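Local coordinates for YECBM32 (Yersinia enterocolitica, PDB 2JDA), which binds polygalacturonic acid, the backbone of pectin, as a periplasmic carbohydrate-binding module of the F5/8 type C (discoidin-like) fold, at residues 91-105 with 133-145. Residues are numbered along the deposited sequence; the frame is centred on the assembly and turned at random.
Sequences LETSSADKNGEKLTF and INSAAALPSRAIK. With SO4 (sulfate ion), chain H.
I144 fills the hollow between L91, L103 and F105, where a C-terminal edge strand closes one flank of a discoidin-like beta-sandwich, and the contact illustrates how a chain end can add an edge strand to one sheet and put a side chain against both. Strand 141-143 runs parallel to strand 101-105, which pairs on its other side with strand 53-63. Three backbone bonds of 2.8 to 2.9 Å zip the new edge: R142 N to K102 O, T104 N to R142 O, and I144 N to T104 O. Just beyond the strand the isoleucine turns inward, its branches dividing the work. CG2 meets L91 CD1 and L103 CD2 from directions about a right angle apart, 4.0 Å from each, while the side chain as a whole lies beside that of F105, I144 CD1 3.9 Å from F105 CD2; I75 of strand 71-78 backs the same hollow.

A second bump, L139, pushes its two methyls against the turn at N99 and G100, CD1 lying 3.7 Å from N99 O. K102 runs alongside 135-141, bending at chi3 (86°) so that CE comes 3.4 Å from L139 O; NZ then joins two waters held by S135 O, one of them also by A137 O. A sulfate, probably from the crystallisation liquor, accepts from S141 N and OG.

R142 reaches across to the end of strand 85-92, extended from CG to NE, its CD beside L103 CD2. E101 OE1 receives NH1 on its syn side in a salt bridge, and the same carboxylate's OE2 is held by S94 N. The guanidinium lies edge-on to one backbone oxygen, E92 O, which takes both NH1 and NH2 at 3.0 Å.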
ATOM      1  N   LEU A  91     -11.467   1.939  -1.254  1.00 14.67           N
ATOM      2  CA  LEU A  91     -10.834   3.026  -1.982  1.00 13.72           C
ATOM      3  C   LEU A  91     -10.447   2.616  -3.390  1.00 12.75           C
ATOM      4  O   LEU A  91     -10.248   1.438  -3.640  1.00 13.20           O
ATOM      5  CB  LEU A  91      -9.492   3.452  -1.307  1.00 15.87           C
ATOM      6  CG  LEU A  91      -9.591   3.911   0.132  1.00 18.28           C
ATOM      7  CD1 LEU A  91      -8.264   4.227   0.711  1.00 19.68           C
ATOM      8  CD2 LEU A  91     -10.416   5.169   0.198  1.00 20.28           C
ATOM      9  N   GLU A  92     -10.299   3.576  -4.288  1.00 11.79           N
ATOM     10  CA  GLU A  92      -9.619   3.374  -5.563  1.00 12.64           C
ATOM     11  C   GLU A  92      -8.516   4.390  -5.692  1.00 11.98           C
ATOM     12  O   GLU A  92      -8.707   5.571  -5.343  1.00 12.83           O
ATOM     13  CB  GLU A  92     -10.575   3.605  -6.718  1.00 14.99           C
ATOM     14  CG  GLU A  92     -11.591   2.546  -7.003  1.00 19.35           C
ATOM     15  CD  GLU A  92     -12.295   2.934  -8.306  1.00 24.63           C
ATOM     16  OE1 GLU A  92     -12.216   2.206  -9.263  1.00 25.01           O
ATOM     17  OE2 GLU A  92     -12.852   4.051  -8.372  1.00 30.92           O
ATOM     18  N   THR A  93      -7.387   4.002  -6.254  1.00 11.94           N
ATOM     19  CA  THR A  93      -6.334   4.939  -6.602  1.00 11.93           C
ATOM     20  C   THR A  93      -6.785   5.811  -7.766  1.00 12.90           C
ATOM     21  O   THR A  93      -7.642   5.468  -8.555  1.00 14.29           O
ATOM     22  CB  THR A  93      -4.999   4.282  -6.938  1.00 11.74           C
ATOM     23  OG1 THR A  93      -5.131   3.376  -8.060  1.00 12.51           O
ATOM     24  CG2 THR A  93      -4.489   3.515  -5.738  1.00 12.60           C
ATOM     25  N   SER A  94      -6.168   6.962  -7.852  1.00 13.35           N
ATOM     26  CA  SER A  94      -6.431   7.904  -8.927  1.00 15.12           C
ATOM     27  C   SER A  94      -5.669   7.527 -10.182  1.00 14.67           C
ATOM     28  O   SER A  94      -4.548   7.034 -10.127  1.00 14.10           O
ATOM     29  CB  SER A  94      -6.015   9.294  -8.482  1.00 16.00           C
ATOM     30  OG  SER A  94      -6.243  10.212  -9.539  1.00 19.12           O
ATOM     31  N   SER A  95      -6.270   7.800 -11.333  1.00 15.47           N
ATOM     32  CA  SER A  95      -5.594   7.672 -12.619  1.00 15.73           C
ATOM     33  C   SER A  95      -5.144   9.013 -13.189  1.00 16.91           C
ATOM     34  O   SER A  95      -4.728   9.067 -14.343  1.00 17.67           O
ATOM     35  CB  SER A  95      -6.489   6.938 -13.616  1.00 16.36           C
ATOM     36  OG  SER A  95      -7.751   7.571 -13.802  1.00 18.33           O
ATOM     37  N   ALA A  96      -5.145  10.065 -12.370  1.00 16.93           N
ATOM     38  CA  ALA A  96      -4.908  11.405 -12.860  1.00 17.57           C
ATOM     39  C   ALA A  96      -3.488  11.575 -13.338  1.00 17.31           C
ATOM     40  O   ALA A  96      -3.240  12.262 -14.337  1.00 19.69           O
ATOM     41  CB  ALA A  96      -5.207  12.432 -11.794  1.00 16.53           C
ATOM     42  N   ASP A  97      -2.529  10.992 -12.641  1.00 17.25           N
ATOM     43  CA  ASP A  97      -1.119  11.137 -12.988  1.00 17.42           C
ATOM     44  C   ASP A  97      -0.228  10.009 -12.461  1.00 17.66           C
ATOM     45  O   ASP A  97      -0.727   9.026 -11.894  1.00 16.75           O
ATOM     46  CB  ASP A  97      -0.591  12.534 -12.558  1.00 17.78           C
ATOM     47  CG  ASP A  97      -0.546  12.711 -11.096  1.00 20.46           C
ATOM     48  OD1 ASP A  97      -0.239  11.760 -10.353  1.00 20.90           O
ATOM     49  OD2 ASP A  97      -0.853  13.807 -10.582  1.00 23.76           O
ATOM     50  N   LYS A  98       1.080  10.126 -12.721  1.00 18.23           N
ATOM     51  CA  LYS A  98       2.062   9.078 -12.408  1.00 18.15           C
ATOM     52  C   LYS A  98       2.868   9.392 -11.157  1.00 18.45           C
ATOM     53  O   LYS A  98       3.889   8.770 -10.894  1.00 20.12           O
ATOM     54  CB  LYS A  98       3.010   8.855 -13.591  1.00 19.50           C
ATOM     55  CG  LYS A  98       2.311   8.353 -14.835  1.00 22.74           C
ATOM     56  CD  LYS A  98       3.244   8.358 -16.069  1.00 24.89           C
ATOM     57  CE  LYS A  98       2.606   7.751 -17.272  1.00 27.95           C
ATOM     58  NZ  LYS A  98       3.681   7.523 -18.318  1.00 30.65           N
ATOM     59  N   ASN A  99       2.395  10.338 -10.360  1.00 18.54           N
ATOM     60  CA  ASN A  99       3.135  10.801  -9.204  1.00 19.04           C
ATOM     61  C   ASN A  99       2.899  10.023  -7.893  1.00 17.88           C
ATOM     62  O   ASN A  99       3.565  10.274  -6.913  1.00 18.79           O
ATOM     63  CB  ASN A  99       2.726  12.233  -8.921  1.00 20.84           C
ATOM     64  CG  ASN A  99       3.255  13.208  -9.927  1.00 24.60           C
ATOM     65  OD1 ASN A  99       4.258  12.975 -10.618  1.00 27.40           O
ATOM     66  ND2 ASN A  99       2.576  14.358  -9.989  1.00 28.41           N
ATOM     67  N   GLY A 100       1.977   9.084  -7.866  1.00 16.04           N
ATOM     68  CA  GLY A 100       1.600   8.487  -6.603  1.00 16.07           C
ATOM     69  C   GLY A 100       0.662   9.419  -5.851  1.00 14.15           C
ATOM     70  O   GLY A 100       0.327  10.512  -6.325  1.00 14.78           O
ATOM     71  N   GLU A 101       0.225   8.957  -4.690  1.00 12.21           N
ATOM     72  CA  GLU A 101      -0.719   9.713  -3.870  1.00 11.35           C
ATOM     73  C   GLU A 101      -0.317   9.653  -2.405  1.00 11.74           C
ATOM     74  O   GLU A 101       0.178   8.603  -1.934  1.00 12.35           O
ATOM     75  CB  GLU A 101      -2.131   9.177  -3.967  1.00 11.27           C
ATOM     76  CG  GLU A 101      -2.719   9.233  -5.352  1.00 12.19           C
ATOM     77  CD  GLU A 101      -4.098   8.649  -5.398  1.00 13.15           C
ATOM     78  OE1 GLU A 101      -5.063   9.350  -5.003  1.00 16.01           O
ATOM     79  OE2 GLU A 101      -4.229   7.499  -5.901  1.00 15.30           O
ATOM     80  N   LYS A 102      -0.564  10.759  -1.687  1.00 11.27           N
ATOM     81  CA  LYS A 102      -0.299  10.840  -0.256  1.00 11.60           C
ATOM     82  C   LYS A 102      -1.663  10.784   0.425  1.00 11.31           C
ATOM     83  O   LYS A 102      -2.446  11.736   0.385  1.00 12.48           O
ATOM     84  CB  LYS A 102       0.409  12.160   0.052  1.00 11.97           C
ATOM     85  CG  LYS A 102       0.754  12.332   1.506  1.00 14.59           C
ATOM     86  CD  LYS A 102       1.592  13.592   1.768  1.00 18.80           C
ATOM     87  CE  LYS A 102       0.788  14.788   1.954  1.00 24.80           C
ATOM     88  NZ  LYS A 102       1.663  15.784   2.754  1.00 27.66           N
ATOM     89  N   LEU A 103      -1.929   9.656   1.039  1.00 10.67           N
ATOM     90  CA  LEU A 103      -3.190   9.398   1.728  1.00  9.69           C
ATOM     91  C   LEU A 103      -3.067   9.832   3.150  1.00 10.85           C
ATOM     92  O   LEU A 103      -2.102   9.446   3.826  1.00 11.86           O
ATOM     93  CB  LEU A 103      -3.535   7.897   1.669  1.00 10.20           C
ATOM     94  CG  LEU A 103      -3.469   7.237   0.290  1.00 11.66           C
ATOM     95  CD1 LEU A 103      -3.806   5.776   0.440  1.00 12.74           C
ATOM     96  CD2 LEU A 103      -4.318   7.937  -0.729  1.00 13.42           C
ATOM     97  N   THR A 104      -4.061  10.570   3.634  1.00 10.25           N
ATOM     98  CA  THR A 104      -4.046  11.070   5.029  1.00 10.52           C
ATOM     99  C   THR A 104      -5.324  10.677   5.752  1.00  9.92           C
ATOM    100  O   THR A 104      -6.317  10.345   5.137  1.00 10.41           O
ATOM    101  CB  THR A 104      -3.835  12.586   5.083  1.00 10.64           C
ATOM    102  OG1 THR A 104      -4.918  13.249   4.431  1.00 12.05           O
ATOM    103  CG2 THR A 104      -2.574  13.002   4.383  1.00 11.93           C
ATOM    104  N   PHE A 105      -5.281  10.763   7.078  1.00 10.94           N
ATOM    105  CA  PHE A 105      -6.299  10.196   7.923  1.00 10.86           C
ATOM    106  C   PHE A 105      -5.976  10.636   9.349  1.00 10.87           C
ATOM    107  O   PHE A 105      -4.862  11.085   9.658  1.00 10.82           O
ATOM    108  CB  PHE A 105      -6.326   8.664   7.843  1.00 11.46           C
ATOM    109  CG  PHE A 105      -4.957   8.053   7.732  1.00 11.43           C
ATOM    110  CD1 PHE A 105      -4.176   7.858   8.849  1.00 12.85           C
ATOM    111  CD2 PHE A 105      -4.427   7.733   6.499  1.00 11.67           C
ATOM    112  CE1 PHE A 105      -2.896   7.308   8.737  1.00 13.76           C
ATOM    113  CE2 PHE A 105      -3.179   7.226   6.368  1.00 12.58           C
ATOM    114  CZ  PHE A 105      -2.389   7.010   7.493  1.00 13.68           C
ATOM    115  N   ILE A 133       5.381   4.952   4.607  1.00 12.77           N
ATOM    116  CA  ILE A 133       4.557   5.373   5.741  1.00 12.88           C
ATOM    117  C   ILE A 133       5.189   6.664   6.298  1.00 13.21           C
ATOM    118  O   ILE A 133       6.385   6.747   6.501  1.00 14.08           O
ATOM    119  CB  ILE A 133       4.538   4.297   6.799  1.00 13.03           C
ATOM    120  CG1 ILE A 133       4.096   2.914   6.223  1.00 18.10           C
ATOM    121  CG2 ILE A 133       3.772   4.767   8.012  1.00 15.19           C
ATOM    122  CD1 ILE A 133       2.841   2.932   5.673  1.00 21.13           C
ATOM    123  N   ASN A 134       4.365   7.665   6.518  1.00 12.45           N
ATOM    124  CA  ASN A 134       4.802   8.980   6.995  1.00 12.74           C
ATOM    125  C   ASN A 134       5.824   9.629   6.033  1.00 13.66           C
ATOM    126  O   ASN A 134       6.946   9.988   6.416  1.00 16.40           O
ATOM    127  CB  ASN A 134       5.386   8.841   8.392  1.00 12.37           C
ATOM    128  CG  ASN A 134       4.356   8.472   9.425  1.00 12.42           C
ATOM    129  OD1 ASN A 134       3.146   8.583   9.200  1.00 12.88           O
ATOM    130  ND2 ASN A 134       4.833   8.055  10.606  1.00 14.08           N
ATOM    131  N   SER A 135       5.406   9.739   4.764  1.00 14.45           N
ATOM    132  CA  SER A 135       6.212  10.316   3.707  1.00 15.89           C
ATOM    133  C   SER A 135       6.180  11.832   3.732  1.00 16.46           C
ATOM    134  O   SER A 135       5.174  12.446   4.023  1.00 17.37           O
ATOM    135  CB  SER A 135       5.640   9.828   2.404  1.00 15.31           C
ATOM    136  OG  SER A 135       6.264  10.382   1.261  1.00 17.56           O
ATOM    137  N   ALA A 136       7.318  12.414   3.369  1.00 18.78           N
ATOM    138  CA  ALA A 136       7.422  13.847   3.096  1.00 20.50           C
ATOM    139  C   ALA A 136       7.212  14.216   1.614  1.00 20.35           C
ATOM    140  O   ALA A 136       7.458  15.353   1.224  1.00 21.14           O
ATOM    141  CB  ALA A 136       8.764  14.349   3.587  1.00 21.97           C
ATOM    142  N   ALA A 137       6.718  13.297   0.799  1.00 19.47           N
ATOM    143  CA  ALA A 137       6.466  13.577  -0.616  1.00 19.16           C
ATOM    144  C   ALA A 137       5.668  14.869  -0.788  1.00 19.14           C
ATOM    145  O   ALA A 137       4.744  15.144  -0.037  1.00 18.79           O
ATOM    146  CB  ALA A 137       5.771  12.444  -1.257  1.00 19.92           C
ATOM    147  N   ALA A 138       6.053  15.635  -1.811  1.00 19.33           N
ATOM    148  CA  ALA A 138       5.450  16.912  -2.152  1.00 19.37           C
ATOM    149  C   ALA A 138       4.271  16.676  -3.072  1.00 18.88           C
ATOM    150  O   ALA A 138       4.298  16.924  -4.277  1.00 21.49           O
ATOM    151  CB  ALA A 138       6.528  17.815  -2.791  1.00 20.53           C
ATOM    152  N   LEU A 139       3.218  16.131  -2.455  1.00 16.36           N
ATOM    153  CA  LEU A 139       2.005  15.759  -3.108  1.00 15.12           C
ATOM    154  C   LEU A 139       0.842  16.258  -2.259  1.00 13.37           C
ATOM    155  O   LEU A 139       0.970  16.334  -1.027  1.00 14.23           O
ATOM    156  CB  LEU A 139       1.896  14.235  -3.171  1.00 15.23           C
ATOM    157  CG  LEU A 139       2.926  13.502  -4.031  1.00 15.80           C
ATOM    158  CD1 LEU A 139       2.723  12.038  -3.818  1.00 17.66           C
ATOM    159  CD2 LEU A 139       2.765  13.870  -5.496  1.00 19.31           C
ATOM    160  N   PRO A 140      -0.284  16.621  -2.881  1.00 11.74           N
ATOM    161  CA  PRO A 140      -1.425  17.079  -2.073  1.00 12.59           C
ATOM    162  C   PRO A 140      -1.972  15.946  -1.194  1.00 11.25           C
ATOM    163  O   PRO A 140      -2.022  14.784  -1.609  1.00 12.53           O
ATOM    164  CB  PRO A 140      -2.463  17.479  -3.108  1.00 14.23           C
ATOM    165  CG  PRO A 140      -2.174  16.678  -4.267  1.00 13.39           C
ATOM    166  CD  PRO A 140      -0.640  16.586  -4.324  1.00 12.43           C
ATOM    167  N   SER A 141      -2.420  16.280   0.011  1.00 11.04           N
ATOM    168  CA  SER A 141      -3.051  15.302   0.864  1.00 11.23           C
ATOM    169  C   SER A 141      -4.381  14.874   0.291  1.00 11.10           C
ATOM    170  O   SER A 141      -5.184  15.724  -0.105  1.00 12.36           O
ATOM    171  CB  SER A 141      -3.280  15.910   2.234  1.00 11.79           C
ATOM    172  OG  SER A 141      -2.064  16.123   2.908  1.00 14.93           O
ATOM    173  N   ARG A 142      -4.612  13.568   0.239  1.00 11.13           N
ATOM    174  CA  ARG A 142      -5.916  12.991  -0.062  1.00 10.94           C
ATOM    175  C   ARG A 142      -6.427  12.333   1.206  1.00 10.75           C
ATOM    176  O   ARG A 142      -5.950  11.289   1.618  1.00 10.52           O
ATOM    177  CB  ARG A 142      -5.847  11.974  -1.189  1.00 11.44           C
ATOM    178  CG  ARG A 142      -7.138  11.279  -1.480  1.00 12.55           C
ATOM    179  CD  ARG A 142      -6.989  10.179  -2.472  1.00 13.40           C
ATOM    180  NE  ARG A 142      -8.179   9.357  -2.510  1.00 13.92           N
ATOM    181  CZ  ARG A 142      -8.314   8.275  -3.271  1.00 13.87           C
ATOM    182  NH1 ARG A 142      -7.327   7.886  -4.093  1.00 13.93           N
ATOM    183  NH2 ARG A 142      -9.435   7.572  -3.203  1.00 15.09           N
ATOM    184  N   ALA A 143      -7.375  12.996   1.852  1.00 10.44           N
ATOM    185  CA  ALA A 143      -7.914  12.467   3.097  1.00 11.30           C
ATOM    186  C   ALA A 143      -8.832  11.291   2.774  1.00 12.20           C
ATOM    187  O   ALA A 143      -9.729  11.407   1.945  1.00 13.18           O
ATOM    188  CB  ALA A 143      -8.659  13.544   3.877  1.00 12.27           C
ATOM    189  N   ILE A 144      -8.628  10.139   3.436  1.00 11.91           N
ATOM    190  CA  ILE A 144      -9.361   8.924   3.051  1.00 13.95           C
ATOM    191  C   ILE A 144     -10.468   8.526   3.937  1.00 15.92           C
ATOM    192  O   ILE A 144     -11.342   7.720   3.518  1.00 17.44           O
ATOM    193  CB  ILE A 144      -8.438   7.719   2.791  1.00 12.23           C
ATOM    194  CG1 ILE A 144      -7.624   7.371   4.044  1.00 11.81           C
ATOM    195  CG2 ILE A 144      -7.530   8.020   1.624  1.00 13.67           C
ATOM    196  CD1 ILE A 144      -6.791   6.107   3.904  1.00 12.64           C
ATOM    197  N   LYS A 145     -10.456   9.044   5.140  1.00 16.90           N
ATOM    198  CA  LYS A 145     -11.650   8.933   5.999  1.00 18.67           C
ATOM    199  C   LYS A 145     -11.668  10.100   7.006  1.00 19.58           C
ATOM    200  O   LYS A 145     -10.564  10.592   7.371  1.00 17.66           O
ATOM    201  CB  LYS A 145     -11.627   7.560   6.687  1.00 20.06           C
ATOM    202  CG  LYS A 145     -12.803   7.301   7.611  1.00 21.78           C
ATOM    203  CD  LYS A 145     -12.657   5.894   8.221  1.00 24.27           C
ATOM    204  CE  LYS A 145     -13.717   5.598   9.218  1.00 27.69           C
ATOM    205  NZ  LYS A 145     -13.410   4.238   9.823  1.00 26.68           N
TER
HETATM  206  S   SO4 H1151      -1.141  19.503   1.760  1.00 23.11           S
HETATM  207  O1  SO4 H1151      -1.869  19.132   0.568  1.00 21.87           O
HETATM  208  O2  SO4 H1151      -0.722  18.274   2.470  1.00 26.43           O
HETATM  209  O3  SO4 H1151       0.089  20.170   1.306  1.00 29.56           O
HETATM  210  O4  SO4 H1151      -1.987  20.171   2.621  1.00 25.09           O
HETATM  211  O   HOH W   1      -1.983  12.778  -3.400  1.00 13.36           O
HETATM  212  O   HOH W   2       4.386  14.755   2.674  1.00 31.18           O
HETATM  213  O   HOH W   3       3.612  14.796   4.801  1.00 40.13           O